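Local coordinates for cytochrome c2 (Rhodobacter capsulatus, PDB 1VYD), which carries electrons on a covalently bound heme c to the oxidized photosynthetic bacteriochlorophyll, and may also serve the respiratory chain, at residues W67-I72 with D106-L111; A73-D78 with T94-K99. The protein carries 1 engineered substitution. One frame throughout, in Å; residues are numbered along the deposited sequence.

Contact 1 of 2, residues W67-I72 with D106-L111; sequences WTEEDI and DVAAYL. With HEM (protoporphyrin IX containing Fe), chain C.
Helix 69-77 and the C-terminal helix 104-113 of the cytochrome c fold meet here, E69 and I72 lying against A108, A109 and L111. The backbones come closest where E69 faces A108, their CA atoms 4.8 Å apart, and the small A108 side chain allows it: its CB sits 3.1 Å from E69 O and also touches CB of E69. One turn on, I72 continues the apolar seam, with CB against the A108 methyl and CG2 4.3 Å from CD1 of L111. E69 lays its extended chain alongside the other helix: CG stands anti to the carbonyl carbon (chi1 -73°), passes close to A108 O, and brings OE1 to 3.2 Å from A109 CA. OE1 also lies near A109 N, but at an angle too poor for a hydrogen bond. No hydrogen bond joins the two segments.

In class I cytochromes c these helices flank the heme, and both segments reach it. V107 CG1 packs 3.8 Å from the heme methyl CMB, while W67, just ahead of its helix, donates from NE1 to propionate oxygen O1A over 3.0 Å, nearly straight at 169° and in the plane of the indole. Replacing W67 with a phenylalanine would probably leave that propionate oxygen without its indole donor and open a gap beside heme CAA, where CZ2 now packs. T68 is the N-cap: its OG1 accepts from D71 N (3.2 Å) and donates to D71 OD1, which it meets from above the carboxylate plane.

Contact 2 of 2, residues A73-D78 with T94-K99; sequences ATYVKD and TEMAFK. Engineered in segment 94-99: E95 (natural residue Gly). With HEM (protoporphyrin IX containing Fe), chain C.
The end of helix 69-77 and the irregular loop 94-99 draw closest at K77 and K99, whose CA atoms are 5.0 Å apart; beside them K99 CA makes a CA-H...O contact with V76 O. K99 CB rests 3.3 Å from K77 O.

Deeper in, M96 SD binds the heme iron at 2.4 Å, with H17 as the other axial ligand. This is the methionine loop of a class I cytochrome c, and Y75 and V76 of the helix back its ligand. With CG anti to the backbone N (chi1 163°), Y75 reaches toward the sulfur and brings its OH to 3.6 Å from SD; the sulfur stands 4.8 Å from the ring centroid, oblique to the ring, in a Met-aromatic contact, and CE2 touches CE. V76 CG2 supports that same methyl at 4.0 Å and packs on heme CMB.

T94 OG1 accepts from M96 N in an ST turn (2.9 Å, 148°), tying the loop just ahead of the ligand. Y75 OH and T94 OG1 are too far apart to bond directly; one water, 2.5 Å from each of these oxygens, bridges them and donates to heme O1D. The backbone N of E95, an engineered residue replacing glycine, donates to the same propionate oxygen at 173°.

In the fold
Helix 69-77 serves both contacts: its first turn packs on helix 104-113 in contact 1, its last turn backs the methionine loop in contact 2, which is nested inside the chain closed by contact 1. Contact 1 is buried and joins helix to helix mainly through small and apolar groups; contact 2 joins helix to loop and is mixed, with a buried end at the iron and an exposed one around K77 and K99. Each reaches a different heme propionate, contact 1 through an indole N-H, contact 2 through a backbone N-H and a water. The two meet where W67 CH2 packs 3.7 Å from Y75 CG, the ring planes inclined at about 50°.

Contact 1 of 2, residues W67-I72 with D106-L111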
# COMPACT_ATOMS: atom_id res chain seq x y z
N TRP A 67 -7.23 2.57 -4.14
CA TRP A 67 -6.38 1.54 -4.64
C TRP A 67 -7.09 0.31 -5.17
O TRP A 67 -7.91 -0.31 -4.50
CB TRP A 67 -5.51 0.98 -3.47
CG TRP A 67 -4.62 2.04 -2.89
CD1 TRP A 67 -4.74 2.67 -1.67
CD2 TRP A 67 -3.41 2.50 -3.47
NE1 TRP A 67 -3.69 3.50 -1.46
CE2 TRP A 67 -2.88 3.46 -2.60
CE3 TRP A 67 -2.74 2.21 -4.68
CZ2 TRP A 67 -1.69 4.14 -2.91
CZ3 TRP A 67 -1.61 2.91 -5.00
CH2 TRP A 67 -1.08 3.87 -4.10
N THR A 68 -6.44 -0.30 -6.18
CA THR A 68 -6.89 -1.54 -6.79
C THR A 68 -5.63 -2.42 -6.73
O THR A 68 -4.55 -1.85 -6.50
CB THR A 68 -7.35 -1.35 -8.25
OG1 THR A 68 -6.29 -0.84 -9.07
CG2 THR A 68 -8.51 -0.38 -8.33
N GLU A 69 -5.69 -3.70 -6.96
CA GLU A 69 -4.54 -4.58 -6.98
C GLU A 69 -3.51 -4.17 -8.02
O GLU A 69 -2.30 -4.20 -7.73
CB GLU A 69 -4.98 -6.01 -7.33
CG GLU A 69 -5.71 -6.64 -6.13
CD GLU A 69 -6.03 -8.09 -6.48
OE1 GLU A 69 -5.16 -8.86 -6.94
OE2 GLU A 69 -7.23 -8.42 -6.32
N GLU A 70 -4.00 -3.82 -9.20
CA GLU A 70 -3.16 -3.39 -10.32
C GLU A 70 -2.48 -2.09 -9.97
O GLU A 70 -1.29 -1.99 -10.27
CB GLU A 70 -4.05 -3.21 -11.58
CG GLU A 70 -3.26 -2.91 -12.83
CD GLU A 70 -4.10 -2.59 -14.05
OE1 GLU A 70 -5.07 -1.77 -13.99
OE2 GLU A 70 -3.75 -3.09 -15.17
N ASP A 71 -3.13 -1.08 -9.39
CA ASP A 71 -2.42 0.09 -8.93
C ASP A 71 -1.48 -0.26 -7.76
O ASP A 71 -0.46 0.39 -7.62
CB ASP A 71 -3.32 1.25 -8.51
CG ASP A 71 -4.24 1.63 -9.66
OD1 ASP A 71 -5.48 1.61 -9.51
OD2 ASP A 71 -3.67 1.95 -10.71
N ILE A 72 -1.77 -1.16 -6.85
CA ILE A 72 -0.81 -1.46 -5.79
C ILE A 72 0.47 -2.03 -6.38
O ILE A 72 1.58 -1.58 -6.05
CB ILE A 72 -1.42 -2.42 -4.73
CG1 ILE A 72 -2.52 -1.58 -4.02
CG2 ILE A 72 -0.32 -2.88 -3.79
CD1 ILE A 72 -3.28 -2.36 -2.99
N ASP A 106 1.63 -10.29 -6.96
CA ASP A 106 1.37 -11.34 -5.97
C ASP A 106 1.07 -10.75 -4.61
O ASP A 106 0.14 -11.22 -3.95
CB ASP A 106 2.58 -12.29 -5.95
CG ASP A 106 2.76 -13.03 -7.28
OD1 ASP A 106 3.91 -13.40 -7.59
OD2 ASP A 106 1.74 -13.23 -7.99
N VAL A 107 1.85 -9.74 -4.17
CA VAL A 107 1.58 -9.05 -2.94
C VAL A 107 0.19 -8.38 -2.98
O VAL A 107 -0.59 -8.41 -2.03
CB VAL A 107 2.63 -7.95 -2.61
CG1 VAL A 107 2.43 -7.51 -1.13
CG2 VAL A 107 4.05 -8.49 -2.68
N ALA A 108 -0.17 -7.75 -4.09
CA ALA A 108 -1.43 -7.13 -4.36
C ALA A 108 -2.61 -8.08 -4.23
O ALA A 108 -3.55 -7.72 -3.49
CB ALA A 108 -1.52 -6.50 -5.74
N ALA A 109 -2.52 -9.27 -4.78
CA ALA A 109 -3.54 -10.33 -4.66
C ALA A 109 -3.60 -10.81 -3.21
O ALA A 109 -4.65 -11.07 -2.65
CB ALA A 109 -3.18 -11.59 -5.46
N TYR A 110 -2.42 -10.95 -2.57
CA TYR A 110 -2.41 -11.33 -1.17
C TYR A 110 -3.13 -10.25 -0.32
O TYR A 110 -3.78 -10.59 0.67
CB TYR A 110 -0.96 -11.52 -0.69
CG TYR A 110 -0.85 -11.63 0.81
CD1 TYR A 110 -1.43 -12.72 1.46
CD2 TYR A 110 -0.24 -10.67 1.58
CE1 TYR A 110 -1.42 -12.86 2.84
CE2 TYR A 110 -0.14 -10.78 2.98
CZ TYR A 110 -0.80 -11.83 3.58
OH TYR A 110 -0.73 -11.97 4.96
N LEU A 111 -2.96 -8.95 -0.55
CA LEU A 111 -3.65 -7.95 0.26
C LEU A 111 -5.17 -7.99 0.06
O LEU A 111 -5.91 -7.85 1.04
CB LEU A 111 -3.10 -6.53 0.04
CG LEU A 111 -1.63 -6.30 0.45
CD1 LEU A 111 -1.03 -5.04 -0.16
CD2 LEU A 111 -1.54 -6.20 1.96
CHA HEM C . 2.26 3.64 2.07
CHB HEM C . 2.12 -0.91 0.34
CHC HEM C . 6.74 -1.55 1.77
CHD HEM C . 6.53 2.67 4.21
C1A HEM C . 1.88 2.47 1.41
C2A HEM C . 0.62 2.25 0.73
C3A HEM C . 0.63 1.02 0.26
C4A HEM C . 1.88 0.42 0.62
CMA HEM C . -0.37 0.15 -0.54
CAA HEM C . -0.49 3.35 0.63
CBA HEM C . -1.43 3.20 1.80
CGA HEM C . -2.60 4.15 1.93
O1A HEM C . -2.82 5.02 1.03
O2A HEM C . -3.17 4.07 3.04
C1B HEM C . 3.38 -1.42 0.62
C2B HEM C . 3.80 -2.73 0.18
C3B HEM C . 5.08 -2.86 0.55
C4B HEM C . 5.48 -1.70 1.27
CMB HEM C . 2.87 -3.77 -0.55
CAB HEM C . 6.07 -4.01 0.24
CBB HEM C . 6.21 -4.43 -1.08
C1C HEM C . 7.05 -0.45 2.56
C2C HEM C . 8.30 -0.31 3.30
C3C HEM C . 8.26 0.84 3.94
C4C HEM C . 6.98 1.47 3.66
CMC HEM C . 9.37 -1.42 3.28
CAC HEM C . 9.34 1.56 4.77
CBC HEM C . 10.68 1.46 4.51
C1D HEM C . 5.33 3.27 3.86
C2D HEM C . 4.98 4.62 4.20
C3D HEM C . 3.80 4.88 3.61
C4D HEM C . 3.41 3.73 2.83
CMD HEM C . 5.84 5.50 5.13
CAD HEM C . 3.00 6.18 3.59
CBD HEM C . 3.38 6.92 2.25
CGD HEM C . 3.35 8.42 2.28
O1D HEM C . 3.91 8.93 1.28
O2D HEM C . 2.95 9.07 3.30
NA HEM C . 2.62 1.34 1.33
NB HEM C . 4.39 -0.83 1.31
NC HEM C . 6.26 0.66 2.79
ND HEM C . 4.38 2.74 3.00
FE HEM C . 4.42 0.99 2.10

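Contact 2 of 2, residues A73-D78 with T94-K99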
# COMPACT_ATOMS: atom_id res chain seq x y z
N ALA A 73 0.29 -3.04 -7.28
CA ALA A 73 1.39 -3.65 -8.02
C ALA A 73 2.28 -2.65 -8.72
O ALA A 73 3.49 -2.86 -8.70
CB ALA A 73 0.88 -4.49 -9.23
N THR A 74 1.74 -1.59 -9.32
CA THR A 74 2.63 -0.62 -10.00
C THR A 74 3.23 0.35 -9.00
O THR A 74 4.32 0.88 -9.17
CB THR A 74 1.82 0.23 -11.00
OG1 THR A 74 1.17 -0.60 -12.00
CG2 THR A 74 2.70 1.21 -11.74
N TYR A 75 2.44 0.76 -7.98
CA TYR A 75 2.95 1.77 -7.04
C TYR A 75 4.16 1.26 -6.27
O TYR A 75 5.11 1.99 -6.04
CB TYR A 75 1.89 2.10 -6.00
CG TYR A 75 2.36 2.80 -4.73
CD1 TYR A 75 2.67 4.16 -4.68
CD2 TYR A 75 2.39 2.09 -3.54
CE1 TYR A 75 2.94 4.81 -3.49
CE2 TYR A 75 2.62 2.71 -2.34
CZ TYR A 75 2.94 4.07 -2.34
OH TYR A 75 3.19 4.68 -1.11
N VAL A 76 4.17 0.04 -5.84
CA VAL A 76 5.17 -0.69 -5.03
C VAL A 76 6.45 -0.89 -5.80
O VAL A 76 7.56 -0.84 -5.27
CB VAL A 76 4.30 -1.91 -4.63
CG1 VAL A 76 4.71 -3.29 -5.12
CG2 VAL A 76 3.90 -1.96 -3.18
N LYS A 77 6.48 -0.96 -7.13
CA LYS A 77 7.68 -1.01 -7.95
C LYS A 77 8.38 0.34 -7.91
O LYS A 77 9.63 0.37 -7.97
CB LYS A 77 7.47 -1.30 -9.44
CG LYS A 77 7.09 -2.71 -9.79
CD LYS A 77 6.11 -2.74 -10.96
CE LYS A 77 6.10 -4.16 -11.54
NZ LYS A 77 4.73 -4.79 -11.48
N ASP A 78 7.62 1.43 -7.82
CA ASP A 78 8.34 2.72 -7.72
C ASP A 78 7.35 3.77 -7.28
O ASP A 78 6.62 4.34 -8.11
CB ASP A 78 8.97 3.07 -9.08
CG ASP A 78 9.88 4.25 -9.01
OD1 ASP A 78 10.84 4.16 -9.80
OD2 ASP A 78 9.82 5.24 -8.23
N THR A 94 7.12 10.91 -1.99
CA THR A 94 6.65 9.82 -1.19
C THR A 94 7.55 9.52 0.02
O THR A 94 8.76 9.61 -0.06
CB THR A 94 6.60 8.50 -2.04
OG1 THR A 94 6.35 7.40 -1.14
CG2 THR A 94 7.99 8.34 -2.61
N GLU A 95 6.96 9.06 1.12
CA GLU A 95 7.71 8.72 2.32
C GLU A 95 8.08 7.24 2.26
O GLU A 95 8.71 6.72 3.18
CB GLU A 95 6.99 8.88 3.63
CG GLU A 95 6.75 10.27 4.12
CD GLU A 95 7.94 10.87 4.84
OE1 GLU A 95 9.08 10.79 4.33
OE2 GLU A 95 7.69 11.46 5.93
N MET A 96 7.44 6.51 1.38
CA MET A 96 7.69 5.05 1.36
C MET A 96 9.00 4.89 0.57
O MET A 96 8.99 4.98 -0.63
CB MET A 96 6.52 4.34 0.74
CG MET A 96 6.93 2.85 0.50
SD MET A 96 5.37 2.03 0.12
CE MET A 96 5.96 0.73 -0.97
N ALA A 97 10.14 4.77 1.22
CA ALA A 97 11.40 4.64 0.46
C ALA A 97 11.84 3.17 0.42
O ALA A 97 12.67 2.68 1.20
CB ALA A 97 12.53 5.44 1.10
N PHE A 98 11.24 2.48 -0.53
CA PHE A 98 11.49 1.08 -0.77
C PHE A 98 10.75 0.83 -2.11
O PHE A 98 9.62 1.31 -2.22
CB PHE A 98 10.83 0.14 0.26
CG PHE A 98 11.03 -1.27 -0.18
CD1 PHE A 98 12.32 -1.79 -0.18
CD2 PHE A 98 10.00 -2.04 -0.65
CE1 PHE A 98 12.54 -3.08 -0.57
CE2 PHE A 98 10.20 -3.35 -1.03
CZ PHE A 98 11.48 -3.88 -1.00
N LYS A 99 11.48 0.16 -2.99
CA LYS A 99 10.94 -0.16 -4.30
C LYS A 99 11.04 -1.68 -4.38
O LYS A 99 12.13 -2.22 -4.04
CB LYS A 99 11.73 0.52 -5.42
CG LYS A 99 12.34 1.88 -5.21
CD LYS A 99 13.09 2.50 -6.41
CE LYS A 99 14.50 3.06 -6.11
NZ LYS A 99 15.46 3.05 -7.30
CHA HEM C . 2.26 3.64 2.07
CHB HEM C . 2.12 -0.91 0.34
CHC HEM C . 6.74 -1.55 1.77
CHD HEM C . 6.53 2.67 4.21
C1A HEM C . 1.88 2.47 1.41
C2A HEM C . 0.62 2.25 0.73
C3A HEM C . 0.63 1.02 0.26
C4A HEM C . 1.88 0.42 0.62
CMA HEM C . -0.37 0.15 -0.54
CAA HEM C . -0.49 3.35 0.63
CBA HEM C . -1.43 3.20 1.80
CGA HEM C . -2.60 4.15 1.93
O1A HEM C . -2.82 5.02 1.03
O2A HEM C . -3.17 4.07 3.04
C1B HEM C . 3.38 -1.42 0.62
C2B HEM C . 3.80 -2.73 0.18
C3B HEM C . 5.08 -2.86 0.55
C4B HEM C . 5.48 -1.70 1.27
CMB HEM C . 2.87 -3.77 -0.55
CAB HEM C . 6.07 -4.01 0.24
CBB HEM C . 6.21 -4.43 -1.08
C1C HEM C . 7.05 -0.45 2.56
C2C HEM C . 8.30 -0.31 3.30
C3C HEM C . 8.26 0.84 3.94
C4C HEM C . 6.98 1.47 3.66
CMC HEM C . 9.37 -1.42 3.28
CAC HEM C . 9.34 1.56 4.77
CBC HEM C . 10.68 1.46 4.51
C1D HEM C . 5.33 3.27 3.86
C2D HEM C . 4.98 4.62 4.20
C3D HEM C . 3.80 4.88 3.61
C4D HEM C . 3.41 3.73 2.83
CMD HEM C . 5.84 5.50 5.13
CAD HEM C . 3.00 6.18 3.59
CBD HEM C . 3.38 6.92 2.25
CGD HEM C . 3.35 8.42 2.28
O1D HEM C . 3.91 8.93 1.28
O2D HEM C . 2.95 9.07 3.30
NA HEM C . 2.62 1.34 1.33
NB HEM C . 4.39 -0.83 1.31
NC HEM C . 6.26 0.66 2.79
ND HEM C . 4.38 2.74 3.00
FE HEM C . 4.42 0.99 2.10
O HOH W 1 3.95 6.99 -0.76